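Local structure of TetR family transcriptional regulator (Rhodococcus erythropolis, 4ZA6) at residues 62-65 / 66-69; 104-107 / 108-112; 122-125 / 126-130. The protein acts as a TetR-family transcriptional repressor, QsdR, that probably binds DNA to control qsdA, a gene for degrading N-acylhomoserine lactone quorum-sensing signals. One frame throughout, in Å; residues are numbered along the deposited sequence.

Contact 1 of 3, residues 62-65 / 66-69; sequences TYRK and AMSQ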
loop_
_atom_site.group_PDB
_atom_site.type_symbol
_atom_site.label_atom_id
_atom_site.label_comp_id
_atom_site.label_asym_id
_atom_site.label_seq_id
_atom_site.Cartn_x
_atom_site.Cartn_y
_atom_site.Cartn_z
ATOM N N THR A 62 4.254 5.503 3.504
ATOM C CA THR A 62 3.703 4.909 4.733
ATOM C C THR A 62 4.649 3.842 5.289
ATOM O O THR A 62 4.978 3.882 6.483
ATOM C CB THR A 62 2.277 4.394 4.469
ATOM O OG1 THR A 62 1.499 5.522 4.106
ATOM C CG2 THR A 62 1.641 3.713 5.694
ATOM N N TYR A 63 5.110 2.922 4.417
ATOM C CA TYR A 63 6.037 1.833 4.765
ATOM C C TYR A 63 7.370 2.378 5.299
ATOM O O TYR A 63 7.870 1.887 6.308
ATOM C CB TYR A 63 6.315 0.971 3.524
ATOM C CG TYR A 63 5.499 -0.300 3.440
ATOM C CD1 TYR A 63 5.952 -1.484 4.023
ATOM C CD2 TYR A 63 4.325 -0.348 2.703
ATOM C CE1 TYR A 63 5.214 -2.667 3.934
ATOM C CE2 TYR A 63 3.565 -1.517 2.628
ATOM C CZ TYR A 63 4.037 -2.686 3.206
ATOM O OH TYR A 63 3.299 -3.847 3.132
ATOM N N ARG A 64 7.952 3.373 4.600
ATOM C CA ARG A 64 9.240 3.983 4.943
ATOM C C ARG A 64 9.194 4.645 6.298
ATOM O O ARG A 64 10.165 4.574 7.042
ATOM C CB ARG A 64 9.665 5.009 3.870
ATOM C CG ARG A 64 9.819 4.418 2.458
ATOM C CD ARG A 64 11.111 3.657 2.257
ATOM N NE ARG A 64 11.221 3.119 0.899
ATOM C CZ ARG A 64 11.790 1.959 0.617
ATOM N NH1 ARG A 64 12.289 1.206 1.586
ATOM N NH2 ARG A 64 11.849 1.529 -0.635
ATOM N N LYS A 65 8.082 5.314 6.609
ATOM C CA LYS A 65 7.892 5.980 7.897
ATOM C C LYS A 65 7.801 4.903 8.974
ATOM O O LYS A 65 8.540 4.956 9.949
ATOM C CB LYS A 65 6.626 6.863 7.870
ATOM C CG LYS A 65 6.451 7.718 9.127
ATOM C CD LYS A 65 5.158 8.506 9.107
ATOM C CE LYS A 65 4.949 9.285 10.386
ATOM N NZ LYS A 65 3.681 10.064 10.365
ATOM N N ALA A 66 6.984 3.873 8.754
ATOM C CA ALA A 66 6.848 2.789 9.725
ATOM C C ALA A 66 8.166 2.059 9.977
ATOM O O ALA A 66 8.425 1.709 11.116
ATOM C CB ALA A 66 5.770 1.810 9.291
ATOM N N MET A 67 8.997 1.854 8.935
ATOM C CA MET A 67 10.306 1.190 9.045
ATOM C C MET A 67 11.282 1.968 9.903
ATOM O O MET A 67 12.097 1.357 10.589
ATOM C CB MET A 67 10.930 0.963 7.663
ATOM C CG MET A 67 10.326 -0.187 6.881
ATOM S SD MET A 67 10.676 -0.054 5.093
ATOM C CE MET A 67 12.419 -0.481 5.070
ATOM N N SER A 68 11.248 3.308 9.830
ATOM C CA SER A 68 12.154 4.150 10.619
ATOM C C SER A 68 11.670 4.274 12.077
ATOM O O SER A 68 12.490 4.463 12.971
ATOM C CB SER A 68 12.317 5.528 9.969
ATOM O OG SER A 68 11.112 6.277 9.984
ATOM N N GLN A 69 10.343 4.138 12.312
ATOM C CA GLN A 69 9.743 4.275 13.651
ATOM C C GLN A 69 9.546 2.958 14.411
ATOM O O GLN A 69 9.436 2.976 15.639
ATOM C CB GLN A 69 8.443 5.098 13.583
ATOM C CG GLN A 69 8.723 6.584 13.276
ATOM C CD GLN A 69 7.519 7.474 13.095
ATOM O OE1 GLN A 69 7.610 8.703 13.209
ATOM N NE2 GLN A 69 6.383 6.900 12.743
#
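A first torsion of 66° in Ser68 places OG between its own backbone N and carbonyl carbon, turned back along the helix, where it donates to Lys65 O at 2.9 Å. These residues are the end of helix 47-69, the long helix that in TetR regulators leads from the DNA-binding domain into the ligand-binding domain. Serine suits this exposed last turn because its short hydroxyl can bond to a carbonyl three residues back. Gln69 N also donates to Lys65 O, 3.1 Å away and almost straight ahead of it (C=O...N angle 162°), whereas Ser68 OG arrives from the flank at 124°. Two bonds thus grip this oxygen, and Ser68 N adds a weak third. Beyond it, Lys65 stretches out fully and passes the Gln69 amide at a slant, its CE 3.6 Å from Gln69 NE2; long, flexible polar chains are at home on this outer side. Ala66 is small enough to let helix 74-90 come close, touching Val85 and Arg84. On another face the bent chain of Arg64 runs beside Met67. Salt bridges to Glu60 and Glu126 hold the Arg64 guanidinium, and at its edge, near its plane, Met67 CE lies 3.9 Å from Arg64 NH1.

Contact 2 of 3, residues 104-107 / 108-112; sequences MVFI and KLAMM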
loop_
_atom_site.group_PDB
_atom_site.type_symbol
_atom_site.label_atom_id
_atom_site.label_comp_id
_atom_site.label_asym_id
_atom_site.label_seq_id
_atom_site.Cartn_x
_atom_site.Cartn_y
_atom_site.Cartn_z
ATOM N N MET A 104 -15.400 -0.063 -5.571
ATOM C CA MET A 104 -15.049 -1.081 -6.569
ATOM C C MET A 104 -13.720 -0.792 -7.262
ATOM O O MET A 104 -12.950 -1.722 -7.512
ATOM C CB MET A 104 -16.176 -1.259 -7.603
ATOM C CG MET A 104 -17.452 -1.852 -7.012
ATOM S SD MET A 104 -18.704 -2.238 -8.272
ATOM C CE MET A 104 -17.964 -3.716 -9.027
ATOM N N VAL A 105 -13.437 0.492 -7.563
ATOM C CA VAL A 105 -12.160 0.895 -8.174
ATOM C C VAL A 105 -11.070 0.558 -7.187
ATOM O O VAL A 105 -10.097 -0.093 -7.561
ATOM C CB VAL A 105 -12.139 2.406 -8.566
ATOM C CG1 VAL A 105 -10.739 2.872 -8.952
ATOM C CG2 VAL A 105 -13.111 2.692 -9.706
ATOM N N PHE A 106 -11.254 0.957 -5.903
ATOM C CA PHE A 106 -10.255 0.694 -4.871
ATOM C C PHE A 106 -10.014 -0.803 -4.598
ATOM O O PHE A 106 -8.848 -1.201 -4.442
ATOM C CB PHE A 106 -10.541 1.468 -3.565
ATOM C CG PHE A 106 -9.407 1.314 -2.585
ATOM C CD1 PHE A 106 -8.213 1.994 -2.770
ATOM C CD2 PHE A 106 -9.479 0.382 -1.555
ATOM C CE1 PHE A 106 -7.122 1.780 -1.908
ATOM C CE2 PHE A 106 -8.405 0.198 -0.677
ATOM C CZ PHE A 106 -7.228 0.893 -0.867
ATOM N N ILE A 107 -11.082 -1.623 -4.550
ATOM C CA ILE A 107 -10.922 -3.064 -4.311
ATOM C C ILE A 107 -9.965 -3.625 -5.357
ATOM O O ILE A 107 -9.017 -4.348 -5.012
ATOM C CB ILE A 107 -12.271 -3.845 -4.263
ATOM C CG1 ILE A 107 -13.096 -3.474 -2.996
ATOM C CG2 ILE A 107 -11.989 -5.375 -4.265
ATOM C CD1 ILE A 107 -14.614 -3.873 -3.054
ATOM N N LYS A 108 -10.189 -3.231 -6.632
ATOM C CA LYS A 108 -9.387 -3.628 -7.789
ATOM C C LYS A 108 -7.936 -3.171 -7.666
ATOM O O LYS A 108 -7.029 -3.980 -7.839
ATOM C CB LYS A 108 -10.033 -3.112 -9.086
ATOM C CG LYS A 108 -9.306 -3.501 -10.355
ATOM C CD LYS A 108 -10.157 -3.246 -11.574
ATOM C CE LYS A 108 -9.504 -3.813 -12.796
ATOM N NZ LYS A 108 -8.527 -2.872 -13.421
ATOM N N LEU A 109 -7.710 -1.887 -7.385
ATOM C CA LEU A 109 -6.343 -1.348 -7.250
ATOM C C LEU A 109 -5.532 -1.928 -6.069
ATOM O O LEU A 109 -4.319 -2.117 -6.179
ATOM C CB LEU A 109 -6.411 0.189 -7.136
ATOM C CG LEU A 109 -6.972 0.937 -8.338
ATOM C CD1 LEU A 109 -6.998 2.422 -8.069
ATOM C CD2 LEU A 109 -6.169 0.662 -9.592
ATOM N N ALA A 110 -6.212 -2.214 -4.953
ATOM C CA ALA A 110 -5.583 -2.703 -3.725
ATOM C C ALA A 110 -5.473 -4.209 -3.561
ATOM O O ALA A 110 -4.535 -4.668 -2.924
ATOM C CB ALA A 110 -6.303 -2.126 -2.519
ATOM N N MET A 111 -6.481 -4.967 -4.008
ATOM C CA MET A 111 -6.532 -6.412 -3.720
ATOM C C MET A 111 -6.399 -7.361 -4.885
ATOM O O MET A 111 -6.490 -8.570 -4.716
ATOM C CB MET A 111 -7.732 -6.727 -2.831
ATOM C CG MET A 111 -7.492 -6.280 -1.403
ATOM S SD MET A 111 -8.982 -6.276 -0.440
ATOM C CE MET A 111 -9.781 -4.713 -1.009
ATOM N N MET A 112 -6.149 -6.809 -6.055
ATOM C CA MET A 112 -5.871 -7.538 -7.273
ATOM C C MET A 112 -4.400 -7.237 -7.550
ATOM O O MET A 112 -3.986 -6.104 -7.251
ATOM C CB MET A 112 -6.727 -6.970 -8.424
ATOM C CG MET A 112 -6.625 -7.755 -9.694
ATOM S SD MET A 112 -7.562 -7.063 -11.046
ATOM C CE MET A 112 -6.428 -5.730 -11.635
#
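Phe106 and Ala110, one turn apart on helix 103-111, fit as a flat plate and a small knob. With CG anti to the backbone N (chi1 -173°), the ring leans forward along the helix, toward its C-terminal end, and Ala110 CB sits over one ring face, 3.9 Å from the centroid and 26° off the normal. This is a CH-pi contact displaced toward the rim, with Phe106 CZ 3.6 Å from Ala110 CB. A methyl group suits the spot because it is small enough to lie 3.5 Å above the ring plane. Two further pairs, also four residues apart, line the helix. Val105 and Leu109 lie side by side, CG1 of Val105 3.9 Å from CD1 of Leu109, and together form a ridge that meets Leu51 of helix 47-69. Met111 bends at chi3 (-78°), bringing its CE back against Ile107, 4.0 Å from Ile107 CG2; a flexible thioether can mould itself round a branched neighbour. Replacing Phe106 with an alanine would probably leave the Ala110 methyl without its aromatic cover, deprive Tyr159 of its edge-to-face partner and open a gap beside Leu55, Leu95 and Leu98. The ring lies about 4 Å from a bound 2-methyl-2,4-pentanediol, which, though probably from the crystallisation liquor, may mark a pocket. The interhelical packing itself is consistent with the all-helical ligand-binding domain of TetR regulators.

Contact 3 of 3, residues 122-125 / 126-130; sequences SITA and EILQS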
loop_
_atom_site.group_PDB
_atom_site.type_symbol
_atom_site.label_atom_id
_atom_site.label_comp_id
_atom_site.label_asym_id
_atom_site.label_seq_id
_atom_site.Cartn_x
_atom_site.Cartn_y
_atom_site.Cartn_z
ATOM N N SER A 122 7.470 -5.636 -2.709
ATOM C CA SER A 122 8.902 -5.326 -2.885
ATOM C C SER A 122 9.503 -4.632 -1.658
ATOM O O SER A 122 10.646 -4.914 -1.313
ATOM C CB SER A 122 9.143 -4.528 -4.168
ATOM O OG SER A 122 8.597 -3.229 -4.046
ATOM N N ILE A 123 8.745 -3.754 -0.979
ATOM C CA ILE A 123 9.236 -3.141 0.271
ATOM C C ILE A 123 9.248 -4.209 1.360
ATOM O O ILE A 123 10.228 -4.285 2.110
ATOM C CB ILE A 123 8.429 -1.888 0.703
ATOM C CG1 ILE A 123 8.549 -0.754 -0.357
ATOM C CG2 ILE A 123 8.906 -1.399 2.094
ATOM C CD1 ILE A 123 7.597 0.419 -0.148
ATOM N N THR A 124 8.200 -5.086 1.423
ATOM C CA THR A 124 8.211 -6.181 2.413
ATOM C C THR A 124 9.437 -7.106 2.204
ATOM O O THR A 124 10.108 -7.440 3.167
ATOM C CB THR A 124 6.889 -6.963 2.458
ATOM O OG1 THR A 124 5.813 -6.045 2.664
ATOM C CG2 THR A 124 6.883 -8.040 3.573
ATOM N N ALA A 125 9.726 -7.474 0.933
ATOM C CA ALA A 125 10.865 -8.305 0.527
ATOM C C ALA A 125 12.197 -7.685 1.026
ATOM O O ALA A 125 13.069 -8.396 1.505
ATOM C CB ALA A 125 10.883 -8.439 -1.003
ATOM N N GLU A 126 12.327 -6.367 0.914
ATOM C CA GLU A 126 13.492 -5.584 1.353
ATOM C C GLU A 126 13.640 -5.663 2.895
ATOM O O GLU A 126 14.754 -5.864 3.406
ATOM C CB GLU A 126 13.338 -4.140 0.861
ATOM C CG GLU A 126 14.461 -3.202 1.271
ATOM C CD GLU A 126 14.077 -1.738 1.245
ATOM O OE1 GLU A 126 13.225 -1.344 0.414
ATOM O OE2 GLU A 126 14.658 -0.974 2.046
ATOM N N ILE A 127 12.522 -5.519 3.619
ATOM C CA ILE A 127 12.460 -5.625 5.086
ATOM C C ILE A 127 12.928 -7.037 5.504
ATOM O O ILE A 127 13.753 -7.175 6.411
ATOM C CB ILE A 127 11.041 -5.304 5.635
ATOM C CG1 ILE A 127 10.737 -3.798 5.544
ATOM C CG2 ILE A 127 10.889 -5.786 7.090
ATOM C CD1 ILE A 127 9.230 -3.458 5.361
ATOM N N LEU A 128 12.409 -8.069 4.830
ATOM C CA LEU A 128 12.769 -9.460 5.092
ATOM C C LEU A 128 14.240 -9.717 4.839
ATOM O O LEU A 128 14.907 -10.311 5.692
ATOM C CB LEU A 128 11.904 -10.435 4.273
ATOM C CG LEU A 128 10.416 -10.458 4.611
ATOM C CD1 LEU A 128 9.646 -11.328 3.643
ATOM C CD2 LEU A 128 10.172 -10.896 6.048
ATOM N N GLN A 129 14.768 -9.222 3.705
ATOM C CA GLN A 129 16.170 -9.412 3.343
ATOM C C GLN A 129 17.090 -8.731 4.342
ATOM O O GLN A 129 18.083 -9.334 4.725
ATOM C CB GLN A 129 16.449 -8.929 1.910
ATOM C CG GLN A 129 17.878 -9.216 1.415
ATOM C CD GLN A 129 18.178 -10.691 1.277
ATOM O OE1 GLN A 129 18.971 -11.269 2.032
ATOM N NE2 GLN A 129 17.548 -11.336 0.311
ATOM N N SER A 130 16.761 -7.506 4.782
ATOM C CA SER A 130 17.590 -6.789 5.761
ATOM C C SER A 130 17.618 -7.526 7.090
ATOM O O SER A 130 18.683 -7.627 7.692
ATOM C CB SER A 130 17.175 -5.324 5.907
ATOM O OG SER A 130 15.886 -5.158 6.479
#
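Ile123 and Ile127 meet on the inner face of helix 115-133, their branches slanting past one another with Ile123 CG2 3.9 Å from Ile127 CD1. In Ile127, CG1 stands anti to the carbonyl carbon (chi1 -73°), which sends CD1 back along the helix and over the preceding turn, 3.5 Å from Ile123 O. Wholly apolar chains suit this buried place, and the branch at CB gives Ile123 the CG2 methyl that meets Ile127; Ile123 touches Tyr63 and Met67 of helix 47-69, and Ile127 reaches both Met67 and Ile78 of helix 74-90. The neighbouring stripe is also filled but packs more loosely within the helix, for Thr124 CG2 is 4.3 Å from Leu128 CD1. Threonine can be buried here because its OG1 bonds to Ser120 O, leaving the methyl to face apolar neighbours, while Leu128 fits against Pro143 and Leu146. This is the helical-bundle core of the TetR C-terminal domain, in which one helix offers a broad apolar surface to helices 47-69, 74-90 and 143-158. Below the side chains the backbone ladder runs from residue to fourth residue, with Leu128 N 2.9 Å from Thr124 O. The solvent side is polar, with few contacts between its side chains: Ser122, Glu126 and Ser130 are exposed, and Ser122 OG bonds to Ile119 O. Glu126 is extended, CG anti to its backbone N (chi1 179°), and its OE1 forms a salt bridge with Arg64 NH1. Glu126 N donates to Ser122 O at 3.1 Å, and Ser130 OG turns back to donate to Ile127 O at 2.9 Å.

Overall arrangement
Along the chain the order is contact 1, contact 2, contact 3, on helices 47-69, 103-111 and 115-133. Contacts 1 and 3 are neighbours, their centres about 12 Å apart: the two helices touch through Tyr63, Met67, Ile123 and Ile127, and the Arg64-Glu126 salt bridge adds a polar tie between them. Contact 2 stands apart, its centre about 23 Å from each of the others and across the centre of the chain, although its helix directly precedes helix 115-133 and packs on an earlier part of helix 47-69. That long helix therefore joins all three regions, consistent with its role in TetR proteins of coupling the C-terminal domain to the DNA-binding domain.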